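Local coordinates for long-chain-fatty-acid--CoA ligase FadD13 (Mycobacterium tuberculosis CDC1551, PDB 5ZRN), which belongs to the AMP-binding enzyme family of the ANL superfamily, whose large N-terminal domain is built from layers of helices and sheets, at residues A[61-66]-A[204-209]; A[69-74]-A[213-218]; A[55-60]-A[102-107]. All blocks are in the same frame, centred on the assembly; numbering follows the deposited sequence.

Contact 1: residues A[61-66]-A[204-209]; sequences MPNSVE and LPMFHV. With JSA (5'-O-{[(1R)-1-hydroxydodecyl]sulfamoyl}adenosine), chain C.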
loop_
_atom_site.group_PDB
_atom_site.type_symbol
_atom_site.label_atom_id
_atom_site.label_comp_id
_atom_site.label_asym_id
_atom_site.label_seq_id
_atom_site.Cartn_x
_atom_site.Cartn_y
_atom_site.Cartn_z
ATOM N N MET A 61 -0.402 14.041 1.027
ATOM C CA MET A 61 -1.713 14.356 1.593
ATOM C C MET A 61 -2.255 13.264 2.498
ATOM O O MET A 61 -1.838 12.116 2.410
ATOM C CB MET A 61 -2.697 14.602 0.446
ATOM C CG MET A 61 -2.765 13.439 -0.543
ATOM S SD MET A 61 -3.935 13.754 -1.867
ATOM C CE MET A 61 -2.940 14.728 -2.984
ATOM N N PRO A 62 -3.205 13.611 3.381
ATOM C CA PRO A 62 -3.765 12.591 4.273
ATOM C C PRO A 62 -4.563 11.605 3.428
ATOM O O PRO A 62 -4.897 11.903 2.277
ATOM C CB PRO A 62 -4.665 13.401 5.195
ATOM C CG PRO A 62 -5.190 14.454 4.278
ATOM C CD PRO A 62 -3.943 14.881 3.518
ATOM N N ASN A 63 -4.847 10.433 3.987
ATOM C CA ASN A 63 -5.626 9.445 3.267
ATOM C C ASN A 63 -6.912 10.153 2.900
ATOM O O ASN A 63 -7.448 10.933 3.686
ATOM C CB ASN A 63 -5.928 8.240 4.158
ATOM C CG ASN A 63 -4.682 7.467 4.531
ATOM O OD1 ASN A 63 -3.564 7.944 4.342
ATOM N ND2 ASN A 63 -4.867 6.272 5.075
ATOM N N SER A 64 -7.403 9.893 1.701
ATOM C CA SER A 64 -8.627 10.521 1.251
ATOM C C SER A 64 -9.030 9.892 -0.065
ATOM O O SER A 64 -8.240 9.166 -0.679
ATOM C CB SER A 64 -8.400 12.016 1.049
ATOM O OG SER A 64 -7.369 12.229 0.104
ATOM N N VAL A 65 -10.259 10.166 -0.493
ATOM C CA VAL A 65 -10.730 9.640 -1.756
ATOM C C VAL A 65 -9.901 10.315 -2.864
ATOM O O VAL A 65 -9.595 9.694 -3.883
ATOM C CB VAL A 65 -12.246 9.927 -1.957
ATOM C CG1 VAL A 65 -12.468 11.369 -2.368
ATOM C CG2 VAL A 65 -12.818 8.975 -2.993
ATOM N N GLU A 66 -9.521 11.579 -2.656
ATOM C CA GLU A 66 -8.719 12.296 -3.652
ATOM C C GLU A 66 -7.389 11.585 -3.891
ATOM O O GLU A 66 -6.922 11.490 -5.029
ATOM C CB GLU A 66 -8.422 13.733 -3.217
ATOM C CG GLU A 66 -9.594 14.692 -3.272
ATOM C CD GLU A 66 -10.542 14.545 -2.092
ATOM O OE1 GLU A 66 -11.496 15.350 -2.003
ATOM O OE2 GLU A 66 -10.334 13.635 -1.258
ATOM N N LEU A 204 -4.040 2.475 8.077
ATOM C CA LEU A 204 -2.660 2.787 7.702
ATOM C C LEU A 204 -2.530 3.909 6.671
ATOM O O LEU A 204 -3.343 4.021 5.743
ATOM C CB LEU A 204 -1.970 1.537 7.156
ATOM C CG LEU A 204 -1.938 0.314 8.075
ATOM C CD1 LEU A 204 -1.214 -0.826 7.370
ATOM C CD2 LEU A 204 -1.241 0.666 9.381
ATOM N N PRO A 205 -1.489 4.749 6.813
ATOM C CA PRO A 205 -1.273 5.858 5.874
ATOM C C PRO A 205 -1.138 5.283 4.462
ATOM O O PRO A 205 -0.412 4.313 4.250
ATOM C CB PRO A 205 0.009 6.503 6.396
ATOM C CG PRO A 205 0.738 5.351 7.002
ATOM C CD PRO A 205 -0.339 4.593 7.721
ATOM N N MET A 206 -1.843 5.880 3.504
ATOM C CA MET A 206 -1.840 5.387 2.129
ATOM C C MET A 206 -0.539 5.502 1.343
ATOM O O MET A 206 -0.491 5.116 0.175
ATOM C CB MET A 206 -2.967 6.045 1.342
ATOM C CG MET A 206 -4.346 5.719 1.879
ATOM S SD MET A 206 -5.642 6.651 1.045
ATOM C CE MET A 206 -7.108 5.731 1.568
ATOM N N PHE A 207 0.512 6.033 1.958
ATOM C CA PHE A 207 1.771 6.126 1.247
ATOM C C PHE A 207 2.503 4.821 1.497
ATOM O O PHE A 207 3.477 4.511 0.825
ATOM C CB PHE A 207 2.610 7.314 1.734
ATOM C CG PHE A 207 3.120 7.163 3.132
ATOM C CD1 PHE A 207 4.122 6.241 3.427
ATOM C CD2 PHE A 207 2.579 7.925 4.164
ATOM C CE1 PHE A 207 4.576 6.077 4.728
ATOM C CE2 PHE A 207 3.028 7.770 5.474
ATOM C CZ PHE A 207 4.029 6.842 5.755
ATOM N N HIS A 208 2.029 4.049 2.471
ATOM C CA HIS A 208 2.668 2.776 2.775
ATOM C C HIS A 208 2.277 1.718 1.742
ATOM O O HIS A 208 1.101 1.548 1.403
ATOM C CB HIS A 208 2.287 2.293 4.170
ATOM C CG HIS A 208 3.106 1.131 4.645
ATOM N ND1 HIS A 208 4.432 1.254 5.004
ATOM C CD2 HIS A 208 2.792 -0.176 4.806
ATOM C CE1 HIS A 208 4.898 0.072 5.368
ATOM N NE2 HIS A 208 3.923 -0.812 5.257
ATOM N N VAL A 209 3.280 1.006 1.253
ATOM C CA VAL A 209 3.092 -0.024 0.240
ATOM C C VAL A 209 1.946 -0.991 0.543
ATOM O O VAL A 209 1.140 -1.300 -0.336
ATOM C CB VAL A 209 4.388 -0.824 0.061
ATOM C CG1 VAL A 209 4.677 -1.611 1.323
ATOM C CG2 VAL A 209 4.287 -1.717 -1.150
HETATM C C4 JSA C . 9.423 -8.064 9.242
HETATM C C5 JSA C . 8.129 -8.523 9.041
HETATM C C6 JSA C . 7.670 -9.567 9.835
HETATM N N9 JSA C . 9.621 -7.065 8.389
HETATM C C2 JSA C . 9.717 -9.630 10.917
HETATM C C12 JSA C . -0.699 -11.668 0.982
HETATM C C11 JSA C . -0.804 -10.684 2.148
HETATM C C10 JSA C . 0.584 -10.214 2.588
HETATM C "C9'" JSA C . 0.499 -9.225 3.752
HETATM C "C8'" JSA C . 1.893 -8.706 4.110
HETATM C "C7'" JSA C . 1.850 -7.646 5.212
HETATM C "C6'" JSA C . 3.245 -7.057 5.425
HETATM C "C5'" JSA C . 3.256 -5.977 6.509
HETATM C "C4'" JSA C . 4.656 -5.372 6.638
HETATM C "C3'" JSA C . 5.059 -4.666 5.342
HETATM C "C2'" JSA C . 6.546 -4.302 5.333
HETATM C "C1'" JSA C . 6.904 -3.621 4.011
HETATM O O1 JSA C . 6.337 -2.308 3.996
HETATM N N8 JSA C . 8.361 -3.533 3.840
HETATM S S1 JSA C . 9.035 -2.422 4.825
HETATM O O2P JSA C . 8.003 -1.905 5.781
HETATM O O1P JSA C . 9.572 -1.291 4.000
HETATM O "O5'" JSA C . 10.102 -3.034 5.555
HETATM C C5A JSA C . 10.516 -4.360 5.215
HETATM C C4A JSA C . 11.273 -5.020 6.369
HETATM O "O4'" JSA C . 10.488 -5.043 7.573
HETATM C C3A JSA C . 11.556 -6.491 6.072
HETATM O "O3'" JSA C . 12.708 -6.584 5.229
HETATM C C2A JSA C . 11.932 -6.929 7.485
HETATM O "O2'" JSA C . 13.215 -6.400 7.830
HETATM C C1A JSA C . 10.842 -6.232 8.303
HETATM C C8 JSA C . 8.507 -6.905 7.677
HETATM N N7 JSA C . 7.594 -7.790 8.069
HETATM N N3 JSA C . 10.188 -8.637 10.183
HETATM N N1 JSA C . 8.489 -10.090 10.758
HETATM N N6 JSA C . 6.433 -10.036 9.693
#
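The loop bearing Asn-63, just ahead of helix 65-77, comes closest to the type I turn Pro-205 to His-208 where the CA atoms of Asn-63 and Met-206 stand 5.7 Å apart. That turn is closed by the backbone bond from His-208 N to Pro-205 O.

Asn-63 carries the contact because its amide can give and take a hydrogen bond at once. OD1 accepts from Met-206 N at 2.8 Å; the bond is nearly straight at the hydrogen (169°), although the donor stands above the carbonyl plane. On the other arm ND2 donates to Leu-204 O, also at 2.8 Å, and here the acceptor lies close to the amide plane. With a bond at each end the amide is held against rotation, and one main-chain group of the turn (Met-206 N) and one just ahead of it (Leu-204 O) find partners.

Met-206 covers the same face of this amide from which its N approaches: its CG lies over Asn-63 CG at 3.2 Å. With chi2 at 174° SD is carried out alongside Asn-63 CB at 3.5 Å. An unbranched, flexible thioether can lie along the flat amide and the CB of Asn-63.

The turn continues into the ligand pocket. His-208 CE1 and NE2 both lie 3.1 Å from O1 of 5'-O-{[(1R)-1-hydroxydodecyl]sulfamoyl}adenosine, which approaches the ring obliquely, and Val-209 CG1 sits above one face of the imidazole, toward its rim, while also touching O1.

Ser-64 is the N-cap of helix 65-77, its OG bonded to Phe-67 N, and His-208 is the N-cap residue of helix 209-221. Met-206 thus lies between two helix starts, packing against Phe-67 and Cys-68 of helix 65-77 and against Tyr-21 of strand 19-23.

Contact 2: residues A[69-74]-A[213-218]; sequences CLFYGA and TTVIFS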
loop_
_atom_site.group_PDB
_atom_site.type_symbol
_atom_site.label_atom_id
_atom_site.label_comp_id
_atom_site.label_asym_id
_atom_site.label_seq_id
_atom_site.Cartn_x
_atom_site.Cartn_y
_atom_site.Cartn_z
ATOM N N CYS A 69 -8.088 8.437 -5.957
ATOM C CA CYS A 69 -8.510 8.799 -7.295
ATOM C C CYS A 69 -7.425 9.466 -8.114
ATOM O O CYS A 69 -7.428 9.378 -9.347
ATOM C CB CYS A 69 -9.772 9.656 -7.231
ATOM S SG CYS A 69 -11.207 8.638 -6.760
ATOM N N LEU A 70 -6.481 10.113 -7.439
ATOM C CA LEU A 70 -5.394 10.759 -8.151
ATOM C C LEU A 70 -4.436 9.713 -8.707
ATOM O O LEU A 70 -4.010 9.820 -9.852
ATOM C CB LEU A 70 -4.659 11.735 -7.235
ATOM C CG LEU A 70 -5.305 13.123 -7.171
ATOM C CD1 LEU A 70 -4.809 13.899 -5.961
ATOM C CD2 LEU A 70 -4.996 13.860 -8.461
ATOM N N PHE A 71 -4.094 8.688 -7.931
ATOM C CA PHE A 71 -3.188 7.699 -8.488
ATOM C C PHE A 71 -3.921 6.807 -9.493
ATOM O O PHE A 71 -3.335 6.411 -10.497
ATOM C CB PHE A 71 -2.453 6.904 -7.386
ATOM C CG PHE A 71 -3.209 5.748 -6.827
ATOM C CD1 PHE A 71 -3.498 4.636 -7.612
ATOM C CD2 PHE A 71 -3.596 5.745 -5.487
ATOM C CE1 PHE A 71 -4.158 3.534 -7.075
ATOM C CE2 PHE A 71 -4.262 4.645 -4.933
ATOM C CZ PHE A 71 -4.543 3.537 -5.732
ATOM N N TYR A 72 -5.202 6.525 -9.252
ATOM C CA TYR A 72 -5.970 5.712 -10.200
ATOM C C TYR A 72 -6.028 6.501 -11.500
ATOM O O TYR A 72 -5.881 5.950 -12.586
ATOM C CB TYR A 72 -7.402 5.449 -9.705
ATOM C CG TYR A 72 -7.565 4.199 -8.864
ATOM C CD1 TYR A 72 -7.171 2.954 -9.347
ATOM C CD2 TYR A 72 -8.133 4.258 -7.592
ATOM C CE1 TYR A 72 -7.336 1.790 -8.584
ATOM C CE2 TYR A 72 -8.303 3.105 -6.819
ATOM C CZ TYR A 72 -7.903 1.875 -7.320
ATOM O OH TYR A 72 -8.058 0.734 -6.557
ATOM N N GLY A 73 -6.249 7.805 -11.378
ATOM C CA GLY A 73 -6.289 8.646 -12.558
ATOM C C GLY A 73 -4.913 8.650 -13.205
ATOM O O GLY A 73 -4.791 8.590 -14.428
ATOM N N ALA A 74 -3.869 8.716 -12.385
ATOM C CA ALA A 74 -2.519 8.711 -12.916
ATOM C C ALA A 74 -2.316 7.412 -13.686
ATOM O O ALA A 74 -1.718 7.401 -14.771
ATOM C CB ALA A 74 -1.519 8.802 -11.792
ATOM N N THR A 213 -1.397 -1.314 -1.696
ATOM C CA THR A 213 -1.829 -2.582 -2.243
ATOM C C THR A 213 -3.227 -2.922 -1.723
ATOM O O THR A 213 -3.992 -3.634 -2.378
ATOM C CB THR A 213 -0.833 -3.710 -1.877
ATOM O OG1 THR A 213 0.413 -3.487 -2.556
ATOM C CG2 THR A 213 -1.387 -5.073 -2.280
ATOM N N THR A 214 -3.575 -2.392 -0.556
ATOM C CA THR A 214 -4.887 -2.679 0.012
ATOM C C THR A 214 -6.037 -2.011 -0.740
ATOM O O THR A 214 -7.058 -2.655 -1.006
ATOM C CB THR A 214 -4.937 -2.296 1.513
ATOM O OG1 THR A 214 -4.025 -3.130 2.241
ATOM C CG2 THR A 214 -6.336 -2.488 2.079
ATOM N N VAL A 215 -5.885 -0.737 -1.106
ATOM C CA VAL A 215 -6.956 -0.057 -1.824
ATOM C C VAL A 215 -7.114 -0.660 -3.221
ATOM O O VAL A 215 -8.222 -0.752 -3.754
ATOM C CB VAL A 215 -6.701 1.487 -1.974
ATOM C CG1 VAL A 215 -6.316 2.094 -0.640
ATOM C CG2 VAL A 215 -5.632 1.750 -3.009
ATOM N N ILE A 216 -6.000 -1.077 -3.806
ATOM C CA ILE A 216 -6.022 -1.648 -5.142
ATOM C C ILE A 216 -6.639 -3.043 -5.114
ATOM O O ILE A 216 -7.532 -3.354 -5.900
ATOM C CB ILE A 216 -4.585 -1.679 -5.741
ATOM C CG1 ILE A 216 -4.091 -0.241 -5.936
ATOM C CG2 ILE A 216 -4.575 -2.409 -7.084
ATOM C CD1 ILE A 216 -2.631 -0.128 -6.273
ATOM N N PHE A 217 -6.179 -3.875 -4.190
ATOM C CA PHE A 217 -6.709 -5.219 -4.071
ATOM C C PHE A 217 -8.198 -5.187 -3.697
ATOM O O PHE A 217 -8.950 -6.095 -4.059
ATOM C CB PHE A 217 -5.837 -6.003 -3.074
ATOM C CG PHE A 217 -6.583 -6.651 -1.940
ATOM C CD1 PHE A 217 -7.070 -5.897 -0.882
ATOM C CD2 PHE A 217 -6.713 -8.035 -1.887
ATOM C CE1 PHE A 217 -7.670 -6.507 0.217
ATOM C CE2 PHE A 217 -7.311 -8.653 -0.796
ATOM C CZ PHE A 217 -7.789 -7.885 0.259
ATOM N N SER A 218 -8.628 -4.123 -3.010
ATOM C CA SER A 218 -10.033 -3.974 -2.622
ATOM C C SER A 218 -10.901 -3.716 -3.855
ATOM O O SER A 218 -12.030 -4.207 -3.946
ATOM C CB SER A 218 -10.207 -2.818 -1.621
ATOM O OG SER A 218 -9.591 -3.118 -0.378
HETATM O O HOH W 1 -9.887 1.032 -4.448
#
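Phe-71 and Tyr-72 of helix 65-77 reach across to Val-215 and Ile-216 of helix 209-221, a buried helix-helix packing in the N-terminal domain, consistent with the layered alpha/beta architecture of ANL proteins. The short helical segments cross at -68° with their axes 11.9 Å apart, a wide gap that two large aromatic side chains are long enough to span.

The apolar part centres on the far end of the Phe-71 ring. Val-215 CG2 meets that ring at its edge, in plane, 3.4 Å from CZ, whereas Ile-216 CG1 comes in obliquely at 3.8 Å from the same Phe-71 CZ. Branched aliphatic side chains suit this side, putting methyl and methylene groups against the ring's end.

Ring against ring, Phe-71 also packs on its own neighbour. Their different first torsions (chi1 84° for Phe-71, -90° for Tyr-72) turn the two adjacent side chains toward each other, which brings Phe-71 CE1 over the centre of the Tyr-72 ring, 3.7 Å above its plane. Phe-160 meets Phe-71 edge-to-face, while Ile-4 and Leu-8 of helix 4-14 touch Tyr-72.

Polar contacts gather at the phenol, whose hydroxyl suits tyrosine to a place where a ring end meets a backbone carbonyl and a water. Its OH approaches Val-215 O, which lies near the ring plane, and a water lies between them, 2.8 Å from Tyr-72 OH; its approach to Val-215 O is too short to be relied on. Beside that carbonyl, Tyr-72 OH also lies 3.4 Å from Ile-216 CA.

Contact 3: residues A[55-60]-A[102-107]; sequences DRVALL and SKVVIY
The flat carboxylate of Asp-55 is covered on one face by the aliphatic chain of Lys-103, whose CD lies over Asp-55 CG at 3.5 Å. The two residues flank strands 56-60 and 104-107, the central pair of a four-stranded parallel sheet in an alpha/beta fold. Lys-103 NZ stays on that same face, and its salt bridge to Asp-55 OD1 is long, 3.7 Å; NZ is bonded to Gly-50 O and OD1 to Ala-52 N.

As for the sheet, Val-57, Leu-59, Val-104 and Ile-106 line the face covered by helix 65-77. There Leu-59 CD2 packs alongside Ile-106 CB at 3.9 Å; beta-branched Val-57, Val-104 and Ile-106 suit the extended backbone. Ala-58, Leu-60, Val-105 and Tyr-107 line the other, toward Ile-115 of helix 112-120; small Ala-58 lets its CB come within 3.8 Å of Val-105 CG2.

Four backbone bonds join the edges in parallel register. Lys-103 N gives to Arg-56 O, and Ala-58 N to Val-104 O. Ile-106 N donates to Ala-58 O at 2.9 Å, and Leu-60 N finishes the ladder at 3.0 Å from Ile-106 O.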
loop_
_atom_site.group_PDB
_atom_site.type_symbol
_atom_site.label_atom_id
_atom_site.label_comp_id
_atom_site.label_asym_id
_atom_site.label_seq_id
_atom_site.Cartn_x
_atom_site.Cartn_y
_atom_site.Cartn_z
ATOM N N ASP A 55 5.579 10.562 -16.659
ATOM C CA ASP A 55 5.824 11.666 -15.727
ATOM C C ASP A 55 5.454 11.343 -14.283
ATOM O O ASP A 55 4.456 10.664 -14.030
ATOM C CB ASP A 55 5.024 12.893 -16.160
ATOM C CG ASP A 55 5.541 13.505 -17.435
ATOM O OD1 ASP A 55 4.766 14.230 -18.088
ATOM O OD2 ASP A 55 6.720 13.275 -17.773
ATOM N N ARG A 56 6.237 11.855 -13.336
ATOM C CA ARG A 56 5.937 11.615 -11.929
ATOM C C ARG A 56 5.050 12.695 -11.319
ATOM O O ARG A 56 5.233 13.884 -11.573
ATOM C CB ARG A 56 7.221 11.499 -11.095
ATOM C CG ARG A 56 7.881 10.113 -11.155
ATOM C CD ARG A 56 8.541 9.878 -12.496
ATOM N NE ARG A 56 9.699 10.750 -12.639
ATOM C CZ ARG A 56 10.238 11.095 -13.799
ATOM N NH1 ARG A 56 9.716 10.638 -14.931
ATOM N NH2 ARG A 56 11.301 11.894 -13.821
ATOM N N VAL A 57 4.081 12.253 -10.524
ATOM C CA VAL A 57 3.156 13.126 -9.815
ATOM C C VAL A 57 3.311 12.817 -8.324
ATOM O O VAL A 57 3.036 11.692 -7.894
ATOM C CB VAL A 57 1.708 12.827 -10.191
ATOM C CG1 VAL A 57 0.778 13.789 -9.462
ATOM C CG2 VAL A 57 1.536 12.927 -11.688
ATOM N N ALA A 58 3.757 13.799 -7.543
ATOM C CA ALA A 58 3.940 13.603 -6.110
ATOM C C ALA A 58 2.636 13.808 -5.350
ATOM O O ALA A 58 1.861 14.717 -5.655
ATOM C CB ALA A 58 4.991 14.555 -5.589
ATOM N N LEU A 59 2.390 12.952 -4.361
ATOM C CA LEU A 59 1.182 13.052 -3.553
ATOM C C LEU A 59 1.569 13.128 -2.080
ATOM O O LEU A 59 2.038 12.145 -1.506
ATOM C CB LEU A 59 0.269 11.847 -3.808
ATOM C CG LEU A 59 -0.192 11.640 -5.261
ATOM C CD1 LEU A 59 -0.880 10.295 -5.384
ATOM C CD2 LEU A 59 -1.136 12.766 -5.698
ATOM N N LEU A 60 1.387 14.312 -1.494
ATOM C CA LEU A 60 1.697 14.611 -0.088
ATOM C C LEU A 60 0.363 15.017 0.554
ATOM O O LEU A 60 0.030 16.206 0.620
ATOM C CB LEU A 60 2.659 15.803 -0.008
ATOM C CG LEU A 60 3.890 15.778 0.904
ATOM C CD1 LEU A 60 4.282 17.204 1.223
ATOM C CD2 LEU A 60 3.613 15.032 2.175
ATOM N N SER A 102 9.956 14.681 -9.940
ATOM C CA SER A 102 8.520 14.928 -10.008
ATOM C C SER A 102 8.263 16.289 -10.634
ATOM O O SER A 102 8.947 17.260 -10.314
ATOM C CB SER A 102 7.906 14.904 -8.602
ATOM O OG SER A 102 7.941 13.605 -8.030
ATOM N N LYS A 103 7.285 16.378 -11.526
ATOM C CA LYS A 103 7.005 17.674 -12.126
ATOM C C LYS A 103 5.786 18.358 -11.520
ATOM O O LYS A 103 5.658 19.576 -11.590
ATOM C CB LYS A 103 6.860 17.556 -13.643
ATOM C CG LYS A 103 5.822 16.603 -14.123
ATOM C CD LYS A 103 5.869 16.515 -15.647
ATOM C CE LYS A 103 5.644 17.875 -16.314
ATOM N NZ LYS A 103 5.764 17.776 -17.804
ATOM N N VAL A 104 4.901 17.574 -10.917
ATOM C CA VAL A 104 3.709 18.121 -10.283
ATOM C C VAL A 104 3.564 17.577 -8.867
ATOM O O VAL A 104 3.752 16.388 -8.638
ATOM C CB VAL A 104 2.432 17.756 -11.070
ATOM C CG1 VAL A 104 1.202 18.137 -10.276
ATOM C CG2 VAL A 104 2.430 18.466 -12.401
ATOM N N VAL A 105 3.240 18.454 -7.923
ATOM C CA VAL A 105 3.039 18.056 -6.526
ATOM C C VAL A 105 1.637 18.445 -6.048
ATOM O O VAL A 105 1.259 19.629 -6.069
ATOM C CB VAL A 105 4.059 18.722 -5.574
ATOM C CG1 VAL A 105 3.739 18.350 -4.137
ATOM C CG2 VAL A 105 5.458 18.283 -5.915
ATOM N N ILE A 106 0.860 17.445 -5.643
ATOM C CA ILE A 106 -0.483 17.687 -5.135
ATOM C C ILE A 106 -0.340 17.486 -3.630
ATOM O O ILE A 106 0.128 16.430 -3.196
ATOM C CB ILE A 106 -1.503 16.661 -5.664
ATOM C CG1 ILE A 106 -1.316 16.431 -7.168
ATOM C CG2 ILE A 106 -2.919 17.157 -5.364
ATOM C CD1 ILE A 106 -1.821 17.537 -8.039
ATOM N N TYR A 107 -0.738 18.484 -2.840
ATOM C CA TYR A 107 -0.590 18.385 -1.390
ATOM C C TYR A 107 -1.817 18.841 -0.622
ATOM O O TYR A 107 -2.587 19.672 -1.096
ATOM C CB TYR A 107 0.635 19.193 -0.928
ATOM C CG TYR A 107 0.533 20.690 -1.174
ATOM C CD1 TYR A 107 -0.048 21.533 -0.231
ATOM C CD2 TYR A 107 0.991 21.254 -2.367
ATOM C CE1 TYR A 107 -0.176 22.897 -0.468
ATOM C CE2 TYR A 107 0.874 22.614 -2.614
ATOM C CZ TYR A 107 0.286 23.432 -1.663
ATOM O OH TYR A 107 0.135 24.779 -1.911
#

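How the contacts relate
Along the chain the segments come as 55-60, 61-66, 69-74, 102-107, 204-209 and 213-218, so all three contacts interleave. The centres of contacts 1 and 2 are about 10 Å apart, those of 1 and 3 about 14 Å, and those of 2 and 3 about 16 Å. Strand 56-60 runs through the loop of contact 1 into helix 65-77, which contacts 1 and 2 share. Met-61 CE touches both Leu-70 CD1 (3.6 Å) and Ile-106 CG2 (3.4 Å), making one apolar seam. Together the contacts join the four-stranded parallel sheet, through helix 65-77, to helix 209-221 and the ligand pocket at its start.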